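Local coordinates for protein pyruvate kinase (Pyrobaculum aerophilum, PDB 3QTG) that catalyses the last step of glycolysis, the interconversion of phosphoenolpyruvate plus ADP with pyruvate plus ATP, using a divalent metal cation, at residues 47-50 / 51-54; 215-218 / 219-223; 250-254 / 255-259; 188-191 / 192-195. All blocks are in the same frame, centred on the assembly; numbering follows the deposited sequence.

Contact 1 of 4, residues 47-50 / 51-54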
loop_
_atom_site.group_PDB
_atom_site.type_symbol
_atom_site.label_atom_id
_atom_site.label_comp_id
_atom_site.label_asym_id
_atom_site.label_seq_id
_atom_site.Cartn_x
_atom_site.Cartn_y
_atom_site.Cartn_z
ATOM N N ILE A 47 -12.321 -3.300 -43.173
ATOM C CA ILE A 47 -12.255 -3.613 -44.597
ATOM C C ILE A 47 -10.785 -3.710 -44.956
ATOM O O ILE A 47 -10.010 -2.785 -44.692
ATOM C CB ILE A 47 -13.036 -2.572 -45.478
ATOM C CG1 ILE A 47 -14.544 -2.629 -45.164
ATOM C CG2 ILE A 47 -12.801 -2.826 -46.969
ATOM C CD1 ILE A 47 -15.298 -1.346 -45.458
ATOM N N ASN A 48 -10.400 -4.866 -45.489
ATOM C CA ASN A 48 -9.019 -5.162 -45.820
ATOM C C ASN A 48 -8.750 -4.726 -47.257
ATOM O O ASN A 48 -9.334 -5.273 -48.196
ATOM C CB ASN A 48 -8.785 -6.662 -45.650
ATOM C CG ASN A 48 -7.324 -7.065 -45.770
ATOM O OD1 ASN A 48 -6.427 -6.238 -45.971
ATOM N ND2 ASN A 48 -7.080 -8.355 -45.642
ATOM N N LEU A 49 -7.879 -3.728 -47.426
ATOM C CA LEU A 49 -7.614 -3.159 -48.746
ATOM C C LEU A 49 -6.654 -4.024 -49.597
ATOM O O LEU A 49 -6.308 -3.651 -50.724
ATOM C CB LEU A 49 -7.123 -1.704 -48.631
ATOM C CG LEU A 49 -8.043 -0.668 -47.959
ATOM C CD1 LEU A 49 -7.398 0.702 -47.949
ATOM C CD2 LEU A 49 -9.424 -0.609 -48.605
ATOM N N ALA A 50 -6.219 -5.153 -49.031
ATOM C CA ALA A 50 -5.590 -6.241 -49.786
ATOM C C ALA A 50 -6.604 -6.939 -50.712
ATOM O O ALA A 50 -6.330 -7.148 -51.892
ATOM C CB ALA A 50 -4.976 -7.256 -48.826
ATOM N N HIS A 51 -7.773 -7.287 -50.175
ATOM C CA HIS A 51 -8.776 -8.056 -50.913
ATOM C C HIS A 51 -9.951 -7.218 -51.386
ATOM O O HIS A 51 -10.887 -7.750 -51.988
ATOM C CB HIS A 51 -9.330 -9.202 -50.060
ATOM C CG HIS A 51 -8.280 -10.029 -49.389
ATOM N ND1 HIS A 51 -8.381 -10.424 -48.073
ATOM C CD2 HIS A 51 -7.116 -10.544 -49.852
ATOM C CE1 HIS A 51 -7.322 -11.147 -47.752
ATOM N NE2 HIS A 51 -6.537 -11.231 -48.812
ATOM N N ALA A 52 -9.917 -5.918 -51.108
ATOM C CA ALA A 52 -11.069 -5.069 -51.386
ATOM C C ALA A 52 -10.855 -4.161 -52.579
ATOM O O ALA A 52 -9.879 -3.405 -52.640
ATOM C CB ALA A 52 -11.467 -4.259 -50.161
ATOM N N SER A 53 -11.783 -4.271 -53.524
ATOM C CA SER A 53 -11.903 -3.374 -54.661
ATOM C C SER A 53 -12.535 -2.062 -54.180
ATOM O O SER A 53 -13.409 -2.091 -53.310
ATOM C CB SER A 53 -12.806 -4.032 -55.702
ATOM O OG SER A 53 -13.078 -3.159 -56.779
ATOM N N PRO A 54 -12.098 -0.909 -54.735
ATOM C CA PRO A 54 -12.654 0.398 -54.361
ATOM C C PRO A 54 -14.184 0.472 -54.370
ATOM O O PRO A 54 -14.757 1.220 -53.583
ATOM C CB PRO A 54 -12.080 1.333 -55.428
ATOM C CG PRO A 54 -10.790 0.714 -55.795
ATOM C CD PRO A 54 -11.032 -0.771 -55.749
#

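Contact 2 of 4, residues 215-218 / 219-223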
loop_
_atom_site.group_PDB
_atom_site.type_symbol
_atom_site.label_atom_id
_atom_site.label_comp_id
_atom_site.label_asym_id
_atom_site.label_seq_id
_atom_site.Cartn_x
_atom_site.Cartn_y
_atom_site.Cartn_z
ATOM N N ARG A 215 0.778 9.300 -41.609
ATOM C CA ARG A 215 0.035 10.436 -41.065
ATOM C C ARG A 215 0.032 11.641 -42.006
ATOM O O ARG A 215 -1.025 12.233 -42.243
ATOM C CB ARG A 215 0.519 10.821 -39.666
ATOM C CG ARG A 215 -0.173 10.057 -38.560
ATOM C CD ARG A 215 -0.256 10.874 -37.262
ATOM N NE ARG A 215 -0.748 10.058 -36.142
ATOM C CZ ARG A 215 0.054 9.429 -35.291
ATOM N NH1 ARG A 215 1.375 9.540 -35.424
ATOM N NH2 ARG A 215 -0.451 8.701 -34.306
ATOM N N SER A 216 1.202 11.971 -42.560
ATOM C CA SER A 216 1.351 13.081 -43.525
ATOM C C SER A 216 0.603 12.813 -44.817
ATOM O O SER A 216 -0.034 13.708 -45.356
ATOM C CB SER A 216 2.820 13.339 -43.873
ATOM O OG SER A 216 3.651 13.234 -42.742
ATOM N N LEU A 217 0.702 11.587 -45.325
ATOM C CA LEU A 217 -0.075 11.189 -46.488
ATOM C C LEU A 217 -1.592 11.319 -46.266
ATOM O O LEU A 217 -2.299 11.837 -47.142
ATOM C CB LEU A 217 0.288 9.770 -46.936
ATOM C CG LEU A 217 -0.545 9.268 -48.124
ATOM C CD1 LEU A 217 -0.252 10.091 -49.390
ATOM C CD2 LEU A 217 -0.344 7.762 -48.362
ATOM N N LEU A 218 -2.083 10.847 -45.114
ATOM C CA LEU A 218 -3.515 10.895 -44.792
ATOM C C LEU A 218 -4.004 12.331 -44.698
ATOM O O LEU A 218 -5.093 12.656 -45.174
ATOM C CB LEU A 218 -3.831 10.131 -43.495
ATOM C CG LEU A 218 -3.711 8.594 -43.518
ATOM C CD1 LEU A 218 -3.782 7.977 -42.109
ATOM C CD2 LEU A 218 -4.761 7.969 -44.436
ATOM N N THR A 219 -3.178 13.182 -44.097
ATOM C CA THR A 219 -3.416 14.618 -44.026
ATOM C C THR A 219 -3.411 15.264 -45.424
ATOM O O THR A 219 -4.344 16.000 -45.772
ATOM C CB THR A 219 -2.389 15.287 -43.101
ATOM O OG1 THR A 219 -2.490 14.694 -41.801
ATOM C CG2 THR A 219 -2.644 16.802 -42.981
ATOM N N GLU A 220 -2.382 14.974 -46.222
ATOM C CA GLU A 220 -2.309 15.459 -47.609
ATOM C C GLU A 220 -3.595 15.151 -48.391
ATOM O O GLU A 220 -4.052 15.959 -49.205
ATOM C CB GLU A 220 -1.101 14.847 -48.334
ATOM C CG GLU A 220 -0.902 15.347 -49.778
ATOM C CD GLU A 220 -0.304 14.288 -50.719
ATOM O OE1 GLU A 220 0.444 13.400 -50.247
ATOM O OE2 GLU A 220 -0.579 14.351 -51.943
ATOM N N LEU A 221 -4.178 13.986 -48.118
ATOM C CA LEU A 221 -5.311 13.477 -48.888
ATOM C C LEU A 221 -6.659 13.846 -48.283
ATOM O O LEU A 221 -7.705 13.452 -48.795
ATOM C CB LEU A 221 -5.189 11.963 -49.071
ATOM C CG LEU A 221 -4.094 11.493 -50.022
ATOM C CD1 LEU A 221 -3.901 9.992 -49.908
ATOM C CD2 LEU A 221 -4.404 11.909 -51.478
ATOM N N GLY A 222 -6.622 14.620 -47.203
ATOM C CA GLY A 222 -7.835 15.112 -46.543
ATOM C C GLY A 222 -8.533 14.133 -45.605
ATOM O O GLY A 222 -9.683 14.348 -45.240
ATOM N N PHE A 223 -7.859 13.051 -45.226
ATOM C CA PHE A 223 -8.419 12.135 -44.233
ATOM C C PHE A 223 -8.372 12.756 -42.848
ATOM O O PHE A 223 -7.431 13.487 -42.520
ATOM C CB PHE A 223 -7.661 10.805 -44.201
ATOM C CG PHE A 223 -8.013 9.874 -45.325
ATOM C CD1 PHE A 223 -7.512 10.088 -46.611
ATOM C CD2 PHE A 223 -8.839 8.779 -45.102
ATOM C CE1 PHE A 223 -7.824 9.227 -47.650
ATOM C CE2 PHE A 223 -9.158 7.909 -46.138
ATOM C CZ PHE A 223 -8.643 8.137 -47.421
#

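Contact 3 of 4, residues 250-254 / 255-259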
loop_
_atom_site.group_PDB
_atom_site.type_symbol
_atom_site.label_atom_id
_atom_site.label_comp_id
_atom_site.label_asym_id
_atom_site.label_seq_id
_atom_site.Cartn_x
_atom_site.Cartn_y
_atom_site.Cartn_z
ATOM N N VAL A 250 -3.338 0.596 -30.999
ATOM C CA VAL A 250 -2.384 -0.487 -31.179
ATOM C C VAL A 250 -3.167 -1.759 -31.449
ATOM O O VAL A 250 -4.254 -1.939 -30.898
ATOM C CB VAL A 250 -1.428 -0.670 -29.944
ATOM C CG1 VAL A 250 -0.426 -1.824 -30.182
ATOM C CG2 VAL A 250 -0.673 0.643 -29.625
ATOM N N VAL A 251 -2.629 -2.610 -32.329
ATOM C CA VAL A 251 -3.251 -3.883 -32.730
ATOM C C VAL A 251 -2.239 -5.034 -32.636
ATOM O O VAL A 251 -1.169 -4.971 -33.249
ATOM C CB VAL A 251 -3.816 -3.792 -34.169
ATOM C CG1 VAL A 251 -4.684 -5.010 -34.509
ATOM C CG2 VAL A 251 -4.632 -2.518 -34.346
ATOM N N VAL A 252 -2.555 -6.053 -31.834
ATOM C CA VAL A 252 -1.804 -7.310 -31.829
ATOM C C VAL A 252 -2.323 -8.177 -32.999
ATOM O O VAL A 252 -3.448 -8.691 -32.971
ATOM C CB VAL A 252 -1.935 -8.088 -30.469
ATOM C CG1 VAL A 252 -1.130 -9.410 -30.486
ATOM C CG2 VAL A 252 -1.511 -7.229 -29.301
ATOM N N ALA A 253 -1.509 -8.278 -34.048
ATOM C CA ALA A 253 -1.879 -9.044 -35.247
ATOM C C ALA A 253 -1.279 -10.428 -35.074
ATOM O O ALA A 253 -0.117 -10.669 -35.415
ATOM C CB ALA A 253 -1.378 -8.341 -36.549
ATOM N N ARG A 254 -2.084 -11.315 -34.478
ATOM C CA ARG A 254 -1.659 -12.654 -34.046
ATOM C C ARG A 254 -1.176 -13.544 -35.176
ATOM O O ARG A 254 -0.135 -14.193 -35.052
ATOM C CB ARG A 254 -2.809 -13.380 -33.363
ATOM C CG ARG A 254 -3.165 -12.899 -31.971
ATOM C CD ARG A 254 -4.334 -13.730 -31.528
ATOM N NE ARG A 254 -4.329 -13.893 -30.104
ATOM C CZ ARG A 254 -5.096 -14.758 -29.462
ATOM N NH1 ARG A 254 -5.923 -15.541 -30.143
ATOM N NH2 ARG A 254 -5.034 -14.823 -28.148
ATOM N N GLY A 255 -1.955 -13.608 -36.259
ATOM C CA GLY A 255 -1.577 -14.415 -37.418
ATOM C C GLY A 255 -0.179 -14.055 -37.899
ATOM O O GLY A 255 0.685 -14.915 -38.017
ATOM N N ASP A 256 0.063 -12.775 -38.119
ATOM C CA ASP A 256 1.359 -12.314 -38.599
ATOM C C ASP A 256 2.517 -12.508 -37.629
ATOM O O ASP A 256 3.627 -12.880 -38.034
ATOM C CB ASP A 256 1.235 -10.862 -39.034
ATOM C CG ASP A 256 0.340 -10.711 -40.275
ATOM O OD1 ASP A 256 0.544 -11.499 -41.238
ATOM O OD2 ASP A 256 -0.571 -9.832 -40.293
ATOM N N LEU A 257 2.258 -12.262 -36.348
ATOM C CA LEU A 257 3.280 -12.373 -35.316
ATOM C C LEU A 257 3.658 -13.833 -35.080
ATOM O O LEU A 257 4.795 -14.144 -34.716
ATOM C CB LEU A 257 2.754 -11.729 -34.027
ATOM C CG LEU A 257 3.576 -10.890 -33.054
ATOM C CD1 LEU A 257 4.673 -10.026 -33.666
ATOM C CD2 LEU A 257 2.559 -10.045 -32.273
ATOM N N GLY A 258 2.702 -14.730 -35.310
ATOM C CA GLY A 258 2.939 -16.174 -35.232
ATOM C C GLY A 258 3.983 -16.721 -36.206
ATOM O O GLY A 258 4.536 -17.809 -35.969
ATOM N N LEU A 259 4.256 -15.985 -37.292
ATOM C CA LEU A 259 5.353 -16.314 -38.212
ATOM C C LEU A 259 6.768 -16.039 -37.669
ATOM O O LEU A 259 7.744 -16.668 -38.129
ATOM C CB LEU A 259 5.188 -15.581 -39.551
ATOM C CG LEU A 259 3.861 -15.707 -40.301
ATOM C CD1 LEU A 259 3.886 -14.903 -41.603
ATOM C CD2 LEU A 259 3.517 -17.163 -40.560
#

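Contact 4 of 4, residues 188-191 / 192-195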
loop_
_atom_site.group_PDB
_atom_site.type_symbol
_atom_site.label_atom_id
_atom_site.label_comp_id
_atom_site.label_asym_id
_atom_site.label_seq_id
_atom_site.Cartn_x
_atom_site.Cartn_y
_atom_site.Cartn_z
ATOM N N LYS A 188 -5.623 6.918 -52.255
ATOM C CA LYS A 188 -6.237 7.936 -53.110
ATOM C C LYS A 188 -7.395 7.395 -53.945
ATOM O O LYS A 188 -8.328 8.131 -54.259
ATOM C CB LYS A 188 -5.237 8.784 -53.912
ATOM C CG LYS A 188 -3.925 8.155 -54.252
ATOM C CD LYS A 188 -2.864 9.241 -54.296
ATOM C CE LYS A 188 -1.772 8.910 -55.301
ATOM N NZ LYS A 188 -0.900 10.092 -55.564
ATOM N N ALA A 189 -7.367 6.100 -54.231
ATOM C CA ALA A 189 -8.508 5.424 -54.845
ATOM C C ALA A 189 -9.774 5.567 -54.005
ATOM O O ALA A 189 -10.881 5.620 -54.541
ATOM C CB ALA A 189 -8.192 3.947 -55.063
ATOM N N ILE A 190 -9.598 5.634 -52.685
ATOM C CA ILE A 190 -10.713 5.608 -51.730
ATOM C C ILE A 190 -10.981 6.993 -51.128
ATOM O O ILE A 190 -12.002 7.211 -50.483
ATOM C CB ILE A 190 -10.497 4.475 -50.664
ATOM C CG1 ILE A 190 -11.077 3.152 -51.173
ATOM C CG2 ILE A 190 -11.092 4.803 -49.309
ATOM C CD1 ILE A 190 -10.039 2.215 -51.788
ATOM N N SER A 191 -10.076 7.932 -51.401
ATOM C CA SER A 191 -10.198 9.330 -50.969
ATOM C C SER A 191 -11.518 10.073 -51.229
ATOM O O SER A 191 -11.836 10.992 -50.471
ATOM C CB SER A 191 -9.029 10.164 -51.504
ATOM O OG SER A 191 -7.828 9.790 -50.843
ATOM N N PRO A 192 -12.278 9.712 -52.292
ATOM C CA PRO A 192 -13.619 10.326 -52.388
ATOM C C PRO A 192 -14.562 10.037 -51.196
ATOM O O PRO A 192 -15.462 10.833 -50.925
ATOM C CB PRO A 192 -14.190 9.731 -53.681
ATOM C CG PRO A 192 -12.984 9.306 -54.475
ATOM C CD PRO A 192 -11.996 8.839 -53.451
ATOM N N ILE A 193 -14.350 8.926 -50.488
ATOM C CA ILE A 193 -15.209 8.553 -49.342
ATOM C C ILE A 193 -14.466 8.637 -47.988
ATOM O O ILE A 193 -14.816 7.975 -47.007
ATOM C CB ILE A 193 -15.886 7.164 -49.567
ATOM C CG1 ILE A 193 -14.839 6.068 -49.790
ATOM C CG2 ILE A 193 -16.825 7.228 -50.788
ATOM C CD1 ILE A 193 -15.324 4.684 -49.450
ATOM N N ARG A 194 -13.449 9.491 -47.959
ATOM C CA ARG A 194 -12.558 9.619 -46.824
ATOM C C ARG A 194 -13.241 10.109 -45.552
ATOM O O ARG A 194 -12.732 9.874 -44.448
ATOM C CB ARG A 194 -11.413 10.561 -47.172
ATOM C CG ARG A 194 -11.881 11.942 -47.569
ATOM C CD ARG A 194 -10.718 12.861 -47.730
ATOM N NE ARG A 194 -11.125 14.211 -48.116
ATOM C CZ ARG A 194 -11.285 14.593 -49.378
ATOM N NH1 ARG A 194 -11.094 13.724 -50.354
ATOM N NH2 ARG A 194 -11.642 15.836 -49.660
ATOM N N ASP A 195 -14.372 10.803 -45.698
ATOM C CA ASP A 195 -15.067 11.343 -44.540
ATOM C C ASP A 195 -15.821 10.241 -43.763
ATOM O O ASP A 195 -16.223 10.423 -42.615
ATOM C CB ASP A 195 -15.960 12.532 -44.941
ATOM C CG ASP A 195 -15.161 13.848 -45.082
ATOM O OD1 ASP A 195 -14.031 13.943 -44.529
ATOM O OD2 ASP A 195 -15.653 14.788 -45.739
#

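Contact 1 of 4, residues 47-50 / 51-54
Asn-48 O is where the turn closes: His-51 N comes down on it at 3.2 Å, a weak, bent hydrogen bond, and Ala-52 N lies close by at 3.0 Å. The same residue works with its side chain too. Asn-48 CG stands anti to the backbone N (chi1 -172°), which brings OD1 round to Ala-50 N at 3.3 Å, an Asx turn. The N-H points nearly straight at the oxygen, yet the donor stands well above the carbonyl plane, 62° out of it. With OD1 held this way, Asn-48 ND2 lies 3.4 Å from His-51 ND1; the amide and imidazole planes are inclined by 64°. On the ring itself, Ala-50 CB sits over one face, offset toward the rim and 4.3 Å from the centroid, a CH-pi contact. On the apolar side of the turn Ala-52 CB packs 3.7 Å from Ile-47 CG2, the branch of the isoleucine anti to its backbone N, and Leu-49 CD2 makes a looser contact with the same methyl. By similarity, Asn-48 helps bind potassium, and the run from Asn-48 to His-51 contributes to the ATP site. The whole piece is the exit from strand 44-48 of the TIM barrel: Ile-47 and Leu-49 bond through their backbones to the next strand, 76-80, while Ile-47, Leu-49 and Ala-52 rest on Val-57 of helix 54-71, for which Ser-53 is the N-cap.

Contact 2 of 4, residues 215-218 / 219-223
Arg-215 O is gripped twice by one residue: Thr-219 N reaches it at 3.0 Å and Thr-219 OG1 at 2.9 Å, from opposite faces of the carbonyl plane. The hydroxyl gets there because OG1 lies beside its own backbone N (chi1 -58°), folded back along the helix. Next to it Glu-220 N bonds to Ser-216 O at 2.8 Å, an ordinary helical link. Then the helix stops. Gly-222 takes a positive phi of 81°, Gly-222 N bonds back to Thr-219 O, and Phe-223 N returns to Leu-218 O at 2.8 Å: a Schellman motif, which ends helix 208-220 on the way to strand 226-231 in this beta-alpha-beta unit of the barrel. Leu-221 N, within the turn, has just weak bonds to Leu-217 O and Leu-218 O. Its side chain does more, laying CD1 against Leu-217 CD1 at 3.7 Å, both leucines touching Leu-187 of helix 181-190; a serine at Leu-221 would probably lose that methyl contact and open a gap beside Leu-217 and Leu-187. Past the turn, the Phe-223 ring takes Leu-218 CD2 over one face, a CH-pi contact 4.2 Å from the centroid.

Contact 3 of 4, residues 250-254 / 255-259
Gly-255 follows Arg-254 into the first turn of helix 254-257. Asp-256 comes next, its CG beside the backbone N (chi1 -67°), bringing Asp-256 OD2 within 4.1 Å of Ala-253 CB. Gly-255 N is hydrogen-bonded to Thr-288 OG1, both residues being substrate-binding by similarity, and Asp-256 OD2 lies close to Glu-232 OE1, a nearness of like charges consistent with the magnesium site to which both acids are assigned by similarity. At Leu-257 the helix is tied back to the strand: Leu-257 N donates to Ala-253 O, the carbonyl of the N-cap residue, at 3.0 Å and in the carbonyl plane. Leu-257 CB lies 3.4 Å from Ala-253 O, and Leu-257 CD2 reaches Val-252 CG1 at 4.1 Å. Gly-258 N then bonds to Arg-254 O at 2.9 Å; a beta carbon at this glycine would sit tightly against that oxygen. The Arg-254 side chain leaves the turn for a salt bridge with Asp-307, and also packs on Asn-306 of the second subunit. Strand 249-253 is hydrogen-bonded to strands 226-231 and 284-287 in the barrel wall, and Val-252 and Leu-257 both pack on Ile-273 of helix 266-279.

Contact 4 of 4, residues 188-191 / 192-195
Ser-191 and Pro-192 meet where helix 181-190 of the TIM barrel gives way to a 3-10 segment, before strand 199-202. Having no N-H, Pro-192 cannot continue the helical bonding; its CD comes up under the preceding turn instead, 3.6 Å from Ala-189 O. The next bond spans three residues rather than four: Ile-193 N to Ile-190 O at 2.9 Å, and alongside that bond Ile-193 CG1 touches Ile-190 CG2 at 4.0 Å. Ser-191 OG bonds to Leu-187 O one turn back. Arg-194 binds Ser-191 O through both its backbone N, weakly at 3.3 Å, and, more closely, its guanidinium. With CG placed between its backbone N and carbonyl carbon (chi1 59°), the arginine chain curls over that oxygen, with CB against the ring of Phe-223, and then runs extended to NE. A leucine in place of Arg-194 would probably leave Ser-191 O with just the weak backbone bond and strip the turn of its side-chain clamp. The clamp itself is Arg-194 NH1 to Ser-191 O, 2.8 Å, the nitrogen standing 47° out of the carbonyl plane.

In the fold
Contacts 1 and 3 both sit at strand exits of the same eight-stranded barrel, on strands 44-48 and 249-253, and carry residues assigned by similarity to ligand sites. Contact 3 is the deeper, about 10 Å between its centre and that of the chain; contact 1 is a surface turn. Contacts 2 and 4 lie farther out, at the ends of two neighbouring outer helices, partly buried; their centres are about 11 Å apart, and Phe-223 and Leu-221 pack on Ser-191. Contact 4 also meets contact 1, Ile-190 against Leu-49 and Pro-54. Contact 1 has an asparagine amide and contact 3 an aspartate; contact 2 closes on glycine and apolar packing, contact 4 on proline and an arginine bond.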